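Local atomic coordinates of hypothetical protein (PDB entry 1VKB), a protein that probably acts as a gamma-glutamylamine cyclotransferase, an AIG2-like enzyme with the gamma-glutamyl cyclotransferase-like fold. Residues A[41-46]-A[79-84]; A[105-110]-A[122-127]; A[74-79]-A[142-147]. One frame throughout, in Å; residues are numbered along the deposited sequence.

Interaction 1. Residues A[41-46]-A[79-84]; sequences AFRGRG and IYEVDE
Ala41 and Glu81 form an antiparallel hydrogen-bonded pair: Ala41 N donates to Glu81 O at 2.7 Å and Glu81 N returns the bond to Ala41 O. The next pair, Phe42 with Tyr80, is non-hydrogen-bonded, its CA atoms 4.5 Å apart. A classic beta bulge follows, in which Arg43 and Gly44 both face Ile79. Ile79 O receives Arg43 N at 2.8 Å and, weakly, Gly44 N, while Ile79 N donates to Gly44 O. At Gly44 the backbone angles would press any CB against the carbonyl oxygen of Arg43.

On one side of the sheet, Phe42 has CG anti to the backbone N (chi1 179°), which brings its ring edge toward the face of the Tyr80 ring. The pair is T-shaped, centroids 5.5 Å apart and planes at 75°, and Phe42 CD1 approaches Tyr80 CZ at 3.7 Å. Gly44 N lies over the centre of one face of the Phe42 ring. The Tyr80 hydroxyl bonds to Glu78.

On the other side, a bend at chi2 (-67°) folds Arg43 back across the strands toward Glu81. Arg43 NH2 donates to Glu81 OE1 at 2.9 Å, almost straight and within the guanidinium plane, using the anti lone pair of that oxygen. The guanidinium and carboxylate planes stand steeply to each other, and one N-H of NH2 makes the salt bridge. Ala41 CB sits 3.4 Å above the guanidinium plane, toward its rim. A leucine in place of Arg43 would probably leave the Glu81 carboxylate without this counter-charge and set it free to turn.

The two strands are thus joined differently on their two sides, by an aromatic pair and by an ion pair at a partly exposed surface, while at the bulge one carbonyl takes a firm and a weak backbone donor.

Interaction 2. Residues A[105-110]-A[122-127]; sequences LQVQVL and VQCFVY
Leu105, Val122 and Val107 lie on one side of an antiparallel strand pair, where they meet Cys124 and Val126. Leu105 reaches along the partner strand: its CD1 touches Val126 CG2 at 3.8 Å, the two side chains crossing at about a right angle. Its backbone forms a hydrogen-bonded pair with Cys124, Leu105 N donating to Cys124 O at 2.8 Å and Cys124 N to Leu105 O. Val122 places CG1 between its backbone N and carbonyl carbon (chi1 57°), and from there the methyl meets Val109 CG2 at 4.0 Å and, more loosely, Val107 CB. Val107 turns CG2 toward Cys124, 3.9 Å from its SG, and exchanges two backbone hydrogen bonds with Val122.

The other side is polar. Gln123 bends at chi2 and lays its amide over the backbone of Leu105 and Gln106, OE1 coming within 3.7 Å of Gln106 CA; the amide of Gln106 instead bonds to Ser121 through NE2.

The apolar side is covered by neighbouring strands. Phe17 of strand 14-18 packs on Val107, Cys124 and Val126, and Ile79 of strand 76-82 on Val107, Val122 and Cys124. Phe125 and Tyr127 touch helix 84-93, while strand 101-109 also pairs with strand 40-48 before the chain turns a corner at Leu110.

Interaction 3. Residues A[74-79]-A[142-147]; sequences CVTGEI and HESYDS
Val75 and Thr76 lie against the backbone of Glu143 and Ser144, the two segments running in roughly the same direction. The one direct hydrogen bond is from Thr76 N to Glu143 O, 3.0 Å long, with the donor nearly along the C=O axis (175°). The same oxygen also receives a CA-H contact from Val75, whose CA is 3.3 Å away, so two neighbouring residues converge on one carbonyl.

Val75 sets CG1 anti to its backbone N (chi1 169°), and its two methyls each meet one of two successive carbonyl oxygens: CG1 is 3.8 Å from Glu143 O, and CG2 is equally far from His142 O. Thr76 has OG1 between its backbone N and carbonyl carbon (chi1 63°), which carries the hydroxyl toward Ser144. There it closes on Ser144 CB, but Ser144 has two conformers, so the detail of this approach is doubtful.

Further along, a water takes over from direct bonding: it donates to Thr76 O at 2.7 Å and accepts from Tyr145 N at 2.9 Å. The Tyr145 side chain leads away from the strand, and Ser147 N lies 3.5 Å above one face of its ring, offset toward the rim.

Here the loop after strand 121-129 is laid beside residues 75 and 76. Val75 and His142 both pack on Leu54 of strand 54-57, His142 and Tyr145 on Ile56, and Val75 also on Leu65 of strand 62-66; the His142 ring meets that of His151 steeply. Cys74, in the same segment as Val75, is tied by a disulfide to Cys47 of strand 40-48, whose neighbour Thr48 bonds to Val75, so this end of the segment is also fastened to strand 40-48.

Overall arrangement
Interactions 1 and 2 are partly buried pairings within one sheet, whereas interaction 3 is a surface contact between a strand end and a loop. Strand 76-82 serves both interactions 1 and 3, and Gly46 O to Gly77 N (2.9 Å) links them. Strands 40-48 and 101-109 are also neighbours, so interactions 1 and 2 meet where Leu110 N probably donates to Arg45 O. Ile79, in both segments 79-84 and 74-79, packs its CD1 on Val122 CG1 (3.7 Å) and so joins interaction 1 to interaction 2. The chemistry follows place: interaction 1 adds an ion pair and an aromatic pair, interaction 2 is chiefly aliphatic, and interaction 3 relies on one direct bond and a water.

Interaction 1. Residues A[41-46]-A[79-84]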
loop_
_atom_site.group_PDB
_atom_site.type_symbol
_atom_site.label_atom_id
_atom_site.label_comp_id
_atom_site.label_asym_id
_atom_site.label_seq_id
_atom_site.Cartn_x
_atom_site.Cartn_y
_atom_site.Cartn_z
ATOM N N ALA A 41 -11.711 -1.738 -8.749
ATOM C CA ALA A 41 -12.431 -0.500 -9.011
ATOM C C ALA A 41 -12.044 0.558 -7.996
ATOM O O ALA A 41 -12.165 0.339 -6.781
ATOM C CB ALA A 41 -13.917 -0.745 -8.942
ATOM N N PHE A 42 -11.604 1.715 -8.475
ATOM C CA PHE A 42 -11.324 2.856 -7.579
ATOM C C PHE A 42 -12.557 3.345 -6.867
ATOM O O PHE A 42 -13.595 3.570 -7.494
ATOM C CB PHE A 42 -10.669 3.995 -8.382
ATOM C CG PHE A 42 -10.361 5.218 -7.579
ATOM C CD1 PHE A 42 -9.196 5.293 -6.815
ATOM C CD2 PHE A 42 -11.229 6.305 -7.587
ATOM C CE1 PHE A 42 -8.888 6.440 -6.102
ATOM C CE2 PHE A 42 -10.935 7.451 -6.842
ATOM C CZ PHE A 42 -9.780 7.513 -6.098
ATOM N N ARG A 43 -12.463 3.501 -5.554
ATOM C CA ARG A 43 -13.568 4.008 -4.751
ATOM C C ARG A 43 -13.331 5.366 -4.085
ATOM O O ARG A 43 -14.283 6.138 -3.855
ATOM C CB ARG A 43 -13.910 2.981 -3.685
ATOM C CG ARG A 43 -14.503 1.706 -4.257
ATOM C CD ARG A 43 -15.862 1.930 -4.880
ATOM N NE ARG A 43 -16.375 0.672 -5.388
ATOM C CZ ARG A 43 -16.685 0.428 -6.634
ATOM N NH1 ARG A 43 -16.620 1.371 -7.549
ATOM N NH2 ARG A 43 -17.100 -0.782 -6.962
ATOM N N GLY A 44 -12.088 5.683 -3.769
ATOM C CA GLY A 44 -11.804 6.993 -3.187
ATOM C C GLY A 44 -10.462 7.077 -2.496
ATOM O O GLY A 44 -9.556 6.290 -2.759
ATOM N N ARG A 45 -10.326 8.070 -1.640
ATOM C CA ARG A 45 -9.071 8.357 -0.942
ATOM C C ARG A 45 -9.316 8.233 0.536
ATOM O O ARG A 45 -10.428 8.545 1.025
ATOM C CB ARG A 45 -8.618 9.778 -1.234
ATOM C CG ARG A 45 -8.171 10.039 -2.663
ATOM C CD ARG A 45 -7.684 11.471 -2.889
ATOM N NE ARG A 45 -8.734 12.472 -2.613
ATOM C CZ ARG A 45 -8.809 13.270 -1.530
ATOM N NH1 ARG A 45 -7.900 13.215 -0.558
ATOM N NH2 ARG A 45 -9.818 14.134 -1.416
ATOM N N GLY A 46 -8.274 7.834 1.265
ATOM C CA GLY A 46 -8.378 7.650 2.708
ATOM C C GLY A 46 -7.056 7.806 3.433
ATOM O O GLY A 46 -6.010 8.036 2.798
ATOM N N ILE A 79 -8.507 3.801 -1.815
ATOM C CA ILE A 79 -9.399 2.646 -1.595
ATOM C C ILE A 79 -9.898 2.083 -2.911
ATOM O O ILE A 79 -10.432 2.820 -3.752
ATOM C CB ILE A 79 -10.567 3.055 -0.714
ATOM C CG1 ILE A 79 -10.063 3.691 0.605
ATOM C CG2 ILE A 79 -11.479 1.877 -0.459
ATOM C CD1 ILE A 79 -11.154 4.406 1.370
ATOM N N TYR A 80 -9.739 0.763 -3.073
ATOM C CA TYR A 80 -10.286 0.038 -4.233
ATOM C C TYR A 80 -11.181 -1.065 -3.769
ATOM O O TYR A 80 -10.975 -1.618 -2.698
ATOM C CB TYR A 80 -9.160 -0.606 -5.085
ATOM C CG TYR A 80 -8.354 0.427 -5.812
ATOM C CD1 TYR A 80 -7.398 1.163 -5.136
ATOM C CD2 TYR A 80 -8.541 0.659 -7.160
ATOM C CE1 TYR A 80 -6.661 2.139 -5.780
ATOM C CE2 TYR A 80 -7.820 1.652 -7.818
ATOM C CZ TYR A 80 -6.877 2.380 -7.105
ATOM O OH TYR A 80 -6.157 3.384 -7.707
ATOM N N GLU A 81 -12.157 -1.418 -4.590
ATOM C CA GLU A 81 -12.890 -2.662 -4.392
ATOM C C GLU A 81 -12.360 -3.652 -5.425
ATOM O O GLU A 81 -12.379 -3.343 -6.630
ATOM C CB GLU A 81 -14.402 -2.438 -4.512
ATOM C CG GLU A 81 -15.164 -3.660 -4.093
ATOM C CD GLU A 81 -16.672 -3.473 -4.034
ATOM O OE1 GLU A 81 -17.233 -2.830 -4.935
ATOM O OE2 GLU A 81 -17.296 -3.999 -3.094
ATOM N N VAL A 82 -11.874 -4.824 -4.975
ATOM C CA VAL A 82 -11.252 -5.803 -5.889
ATOM C C VAL A 82 -11.965 -7.152 -5.786
ATOM O O VAL A 82 -12.632 -7.459 -4.767
ATOM C CB VAL A 82 -9.738 -5.986 -5.631
ATOM C CG1 VAL A 82 -9.022 -4.619 -5.631
ATOM C CG2 VAL A 82 -9.472 -6.664 -4.321
ATOM N N ASP A 83 -11.836 -7.965 -6.831
ATOM C CA ASP A 83 -12.338 -9.314 -6.747
ATOM C C ASP A 83 -11.281 -10.257 -6.161
ATOM O O ASP A 83 -10.145 -9.880 -5.944
ATOM C CB ASP A 83 -12.934 -9.795 -8.089
ATOM C CG ASP A 83 -11.929 -9.989 -9.190
ATOM O OD1 ASP A 83 -10.699 -9.811 -9.008
ATOM O OD2 ASP A 83 -12.330 -10.329 -10.339
ATOM N N GLU A 84 -11.673 -11.501 -5.942
ATOM C CA GLU A 84 -10.813 -12.468 -5.302
ATOM C C GLU A 84 -9.572 -12.775 -6.147
ATOM O O GLU A 84 -8.485 -12.977 -5.600
ATOM C CB GLU A 84 -11.598 -13.739 -5.019
ATOM C CG GLU A 84 -12.688 -13.522 -3.975
ATOM C CD GLU A 84 -13.885 -12.717 -4.456
ATOM O OE1 GLU A 84 -14.160 -12.551 -5.696
ATOM O OE2 GLU A 84 -14.579 -12.214 -3.557
#

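Interaction 2. Residues A[105-110]-A[122-127]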
loop_
_atom_site.group_PDB
_atom_site.type_symbol
_atom_site.label_atom_id
_atom_site.label_comp_id
_atom_site.label_asym_id
_atom_site.label_seq_id
_atom_site.Cartn_x
_atom_site.Cartn_y
_atom_site.Cartn_z
ATOM N N LEU A 105 -7.148 -3.210 8.084
ATOM C CA LEU A 105 -7.051 -2.010 8.896
ATOM C C LEU A 105 -8.245 -1.085 8.645
ATOM O O LEU A 105 -8.839 -1.099 7.577
ATOM C CB LEU A 105 -5.769 -1.225 8.549
ATOM C CG LEU A 105 -4.378 -1.826 8.708
ATOM C CD1 LEU A 105 -3.328 -0.784 8.228
ATOM C CD2 LEU A 105 -4.151 -2.229 10.177
ATOM N N GLN A 106 -8.559 -0.255 9.630
ATOM C CA GLN A 106 -9.596 0.760 9.483
ATOM C C GLN A 106 -9.003 1.965 8.778
ATOM O O GLN A 106 -7.966 2.489 9.196
ATOM C CB GLN A 106 -10.127 1.202 10.837
ATOM C CG GLN A 106 -11.294 2.110 10.768
ATOM C CD GLN A 106 -11.743 2.552 12.167
ATOM O OE1 GLN A 106 -11.070 2.259 13.166
ATOM N NE2 GLN A 106 -12.857 3.268 12.237
ATOM N N VAL A 107 -9.733 2.441 7.761
ATOM C CA VAL A 107 -9.321 3.573 6.913
ATOM C C VAL A 107 -10.390 4.659 6.972
ATOM O O VAL A 107 -11.574 4.423 6.760
ATOM C CB VAL A 107 -9.063 3.126 5.459
ATOM C CG1 VAL A 107 -8.808 4.306 4.544
ATOM C CG2 VAL A 107 -7.915 2.087 5.388
ATOM N N GLN A 108 -9.974 5.830 7.397
ATOM C CA GLN A 108 -10.828 6.994 7.377
ATOM C C GLN A 108 -11.020 7.435 5.898
ATOM O O GLN A 108 -10.039 7.609 5.127
ATOM C CB GLN A 108 -10.193 8.107 8.205
ATOM C CG GLN A 108 -11.004 9.404 8.186
ATOM C CD GLN A 108 -10.280 10.579 8.822
ATOM O OE1 GLN A 108 -9.057 10.560 9.013
ATOM N NE2 GLN A 108 -11.044 11.614 9.146
ATOM N N VAL A 109 -12.278 7.622 5.507
ATOM C CA VAL A 109 -12.613 8.019 4.144
ATOM C C VAL A 109 -12.447 9.535 4.015
ATOM O O VAL A 109 -13.065 10.304 4.766
ATOM C CB VAL A 109 -14.032 7.605 3.810
ATOM C CG1 VAL A 109 -14.457 8.147 2.436
ATOM C CG2 VAL A 109 -14.150 6.077 3.888
ATOM N N LEU A 110 -11.602 9.964 3.102
ATOM C CA LEU A 110 -11.411 11.398 2.834
ATOM C C LEU A 110 -12.210 11.857 1.611
ATOM O O LEU A 110 -12.684 12.962 1.558
ATOM C CB LEU A 110 -9.943 11.676 2.620
ATOM C CG LEU A 110 -9.052 11.308 3.802
ATOM C CD1 LEU A 110 -7.614 11.605 3.427
ATOM C CD2 LEU A 110 -9.467 12.031 5.070
ATOM N N VAL A 122 -13.760 2.732 6.538
ATOM C CA VAL A 122 -14.006 1.463 5.884
ATOM C C VAL A 122 -12.887 0.513 6.266
ATOM O O VAL A 122 -11.742 0.920 6.350
ATOM C CB VAL A 122 -14.082 1.650 4.362
ATOM C CG1 VAL A 122 -12.879 2.254 3.839
ATOM C CG2 VAL A 122 -14.329 0.302 3.641
ATOM N N GLN A 123 -13.217 -0.754 6.484
ATOM C CA GLN A 123 -12.150 -1.740 6.731
ATOM C C GLN A 123 -11.576 -2.183 5.396
ATOM O O GLN A 123 -12.319 -2.583 4.495
ATOM C CB GLN A 123 -12.673 -2.984 7.472
ATOM C CG GLN A 123 -11.543 -3.831 8.075
ATOM C CD GLN A 123 -11.084 -3.291 9.453
ATOM O OE1 GLN A 123 -11.622 -2.311 9.936
ATOM N NE2 GLN A 123 -10.123 -3.959 10.069
ATOM N N CYS A 124 -10.238 -2.188 5.274
ATOM C CA CYS A 124 -9.568 -2.507 4.034
ATOM C C CYS A 124 -8.383 -3.413 4.335
ATOM O O CYS A 124 -7.735 -3.239 5.355
ATOM C CB CYS A 124 -8.965 -1.253 3.426
ATOM S SG CYS A 124 -10.142 0.020 2.932
ATOM N N PHE A 125 -8.103 -4.339 3.447
ATOM C CA PHE A 125 -6.843 -5.019 3.469
ATOM C C PHE A 125 -5.716 -4.022 3.053
ATOM O O PHE A 125 -5.836 -3.245 2.087
ATOM C CB PHE A 125 -6.812 -6.206 2.521
ATOM C CG PHE A 125 -7.661 -7.373 2.964
ATOM C CD1 PHE A 125 -7.532 -7.933 4.226
ATOM C CD2 PHE A 125 -8.616 -7.906 2.094
ATOM C CE1 PHE A 125 -8.370 -8.992 4.622
ATOM C CE2 PHE A 125 -9.418 -8.975 2.511
ATOM C CZ PHE A 125 -9.287 -9.495 3.755
ATOM N N VAL A 126 -4.590 -4.148 3.733
ATOM C CA VAL A 126 -3.409 -3.312 3.459
ATOM C C VAL A 126 -2.195 -4.225 3.523
ATOM O O VAL A 126 -2.172 -5.145 4.358
ATOM C CB VAL A 126 -3.252 -2.210 4.544
ATOM C CG1 VAL A 126 -2.067 -1.293 4.203
ATOM C CG2 VAL A 126 -4.515 -1.373 4.646
ATOM N N TYR A 127 -1.236 -4.023 2.621
ATOM C CA TYR A 127 0.031 -4.778 2.650
ATOM C C TYR A 127 0.989 -4.089 3.647
ATOM O O TYR A 127 1.511 -3.022 3.356
ATOM C CB TYR A 127 0.612 -4.905 1.229
ATOM C CG TYR A 127 -0.290 -5.791 0.401
ATOM C CD1 TYR A 127 -0.295 -7.179 0.607
ATOM C CD2 TYR A 127 -1.187 -5.256 -0.527
ATOM C CE1 TYR A 127 -1.154 -8.003 -0.099
ATOM C CE2 TYR A 127 -2.112 -6.093 -1.218
ATOM C CZ TYR A 127 -2.053 -7.446 -1.017
ATOM O OH TYR A 127 -2.914 -8.273 -1.685
#

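Interaction 3. Residues A[74-79]-A[142-147]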
loop_
_atom_site.group_PDB
_atom_site.type_symbol
_atom_site.label_atom_id
_atom_site.label_comp_id
_atom_site.label_asym_id
_atom_site.label_seq_id
_atom_site.Cartn_x
_atom_site.Cartn_y
_atom_site.Cartn_z
ATOM N N CYS A 74 -0.679 8.886 10.343
ATOM C CA CYS A 74 -1.738 8.288 9.575
ATOM C C CYS A 74 -1.255 8.400 8.133
ATOM O O CYS A 74 -0.676 9.437 7.743
ATOM C CB CYS A 74 -3.084 8.976 9.814
ATOM S SG CYS A 74 -3.546 10.312 8.709
ATOM N N VAL A 75 -1.375 7.321 7.387
ATOM C CA VAL A 75 -0.816 7.225 6.026
ATOM C C VAL A 75 -1.955 7.336 5.007
ATOM O O VAL A 75 -2.975 6.668 5.148
ATOM C CB VAL A 75 -0.029 5.936 5.860
ATOM C CG1 VAL A 75 0.342 5.663 4.409
ATOM C CG2 VAL A 75 1.268 6.011 6.697
ATOM N N THR A 76 -1.778 8.186 3.996
ATOM C CA THR A 76 -2.806 8.428 2.991
ATOM C C THR A 76 -2.675 7.409 1.865
ATOM O O THR A 76 -1.595 6.842 1.613
ATOM C CB THR A 76 -2.711 9.892 2.404
ATOM O OG1 THR A 76 -1.467 10.078 1.729
ATOM C CG2 THR A 76 -2.705 10.931 3.485
ATOM N N GLY A 77 -3.771 7.197 1.154
ATOM C CA GLY A 77 -3.759 6.250 0.055
ATOM C C GLY A 77 -5.112 6.197 -0.581
ATOM O O GLY A 77 -5.948 7.105 -0.423
ATOM N N GLU A 78 -5.297 5.133 -1.339
ATOM C CA GLU A 78 -6.468 4.990 -2.166
ATOM C C GLU A 78 -7.193 3.701 -1.810
ATOM O O GLU A 78 -6.591 2.653 -1.593
ATOM C CB GLU A 78 -6.088 4.994 -3.632
ATOM C CG GLU A 78 -5.537 6.347 -4.083
ATOM C CD GLU A 78 -4.969 6.317 -5.462
ATOM O OE1 GLU A 78 -4.754 5.223 -6.043
ATOM O OE2 GLU A 78 -4.722 7.413 -5.945
ATOM N N ILE A 79 -8.507 3.801 -1.815
ATOM C CA ILE A 79 -9.399 2.646 -1.595
ATOM C C ILE A 79 -9.898 2.083 -2.911
ATOM O O ILE A 79 -10.432 2.820 -3.752
ATOM C CB ILE A 79 -10.567 3.055 -0.714
ATOM C CG1 ILE A 79 -10.063 3.691 0.605
ATOM C CG2 ILE A 79 -11.479 1.877 -0.459
ATOM C CD1 ILE A 79 -11.154 4.406 1.370
ATOM N N HIS A 142 6.934 8.754 6.467
ATOM C CA HIS A 142 6.169 9.527 5.504
ATOM C C HIS A 142 4.699 9.486 5.799
ATOM O O HIS A 142 4.162 8.474 6.241
ATOM C CB HIS A 142 6.385 8.942 4.103
ATOM C CG HIS A 142 7.745 9.219 3.539
ATOM N ND1 HIS A 142 8.031 10.361 2.838
ATOM C CD2 HIS A 142 8.908 8.549 3.658
ATOM C CE1 HIS A 142 9.312 10.363 2.510
ATOM N NE2 HIS A 142 9.872 9.281 3.012
ATOM N N GLU A 143 4.024 10.577 5.491
ATOM C CA GLU A 143 2.555 10.595 5.531
ATOM C C GLU A 143 1.997 10.013 4.240
ATOM O O GLU A 143 0.909 9.411 4.217
ATOM C CB GLU A 143 2.061 12.023 5.739
ATOM C CG GLU A 143 2.373 12.529 7.144
ATOM C CD GLU A 143 2.071 14.019 7.339
ATOM O OE1 GLU A 143 1.555 14.660 6.405
ATOM O OE2 GLU A 143 2.376 14.517 8.440
ATOM N N SER A 144 2.718 10.224 3.142
ATOM C CA SER A 144 2.290 9.735 1.843
ATOM C C SER A 144 3.500 9.370 1.003
ATOM O O SER A 144 4.604 9.903 1.221
ATOM C CB SER A 144 1.399 10.738 1.107
ATOM O OG SER A 144 2.068 11.896 0.719
ATOM N N TYR A 145 3.257 8.515 0.012
ATOM C CA TYR A 145 4.299 8.060 -0.911
ATOM C C TYR A 145 4.144 8.637 -2.323
ATOM O O TYR A 145 3.069 8.550 -2.936
ATOM C CB TYR A 145 4.262 6.547 -1.036
ATOM C CG TYR A 145 5.231 6.014 -2.073
ATOM C CD1 TYR A 145 6.574 5.991 -1.838
ATOM C CD2 TYR A 145 4.766 5.544 -3.318
ATOM C CE1 TYR A 145 7.501 5.505 -2.847
ATOM C CE2 TYR A 145 5.627 5.050 -4.265
ATOM C CZ TYR A 145 6.989 5.046 -4.045
ATOM O OH TYR A 145 7.821 4.550 -5.010
ATOM N N ASP A 146 5.253 9.142 -2.849
ATOM C CA ASP A 146 5.393 9.501 -4.249
ATOM C C ASP A 146 6.780 9.109 -4.688
ATOM O O ASP A 146 7.768 9.678 -4.190
ATOM C CB ASP A 146 5.180 11.034 -4.417
ATOM C CG ASP A 146 5.280 11.513 -5.842
ATOM O OD1 ASP A 146 5.370 10.748 -6.844
ATOM O OD2 ASP A 146 5.301 12.729 -6.038
ATOM N N SER A 147 6.868 8.181 -5.648
ATOM C CA SER A 147 8.157 7.795 -6.208
ATOM C C SER A 147 8.979 9.006 -6.670
ATOM O O SER A 147 10.201 9.003 -6.531
ATOM C CB SER A 147 7.940 6.823 -7.370
ATOM O OG SER A 147 9.185 6.424 -7.898
HETATM O O HOH W 1 0.679 7.165 0.127
#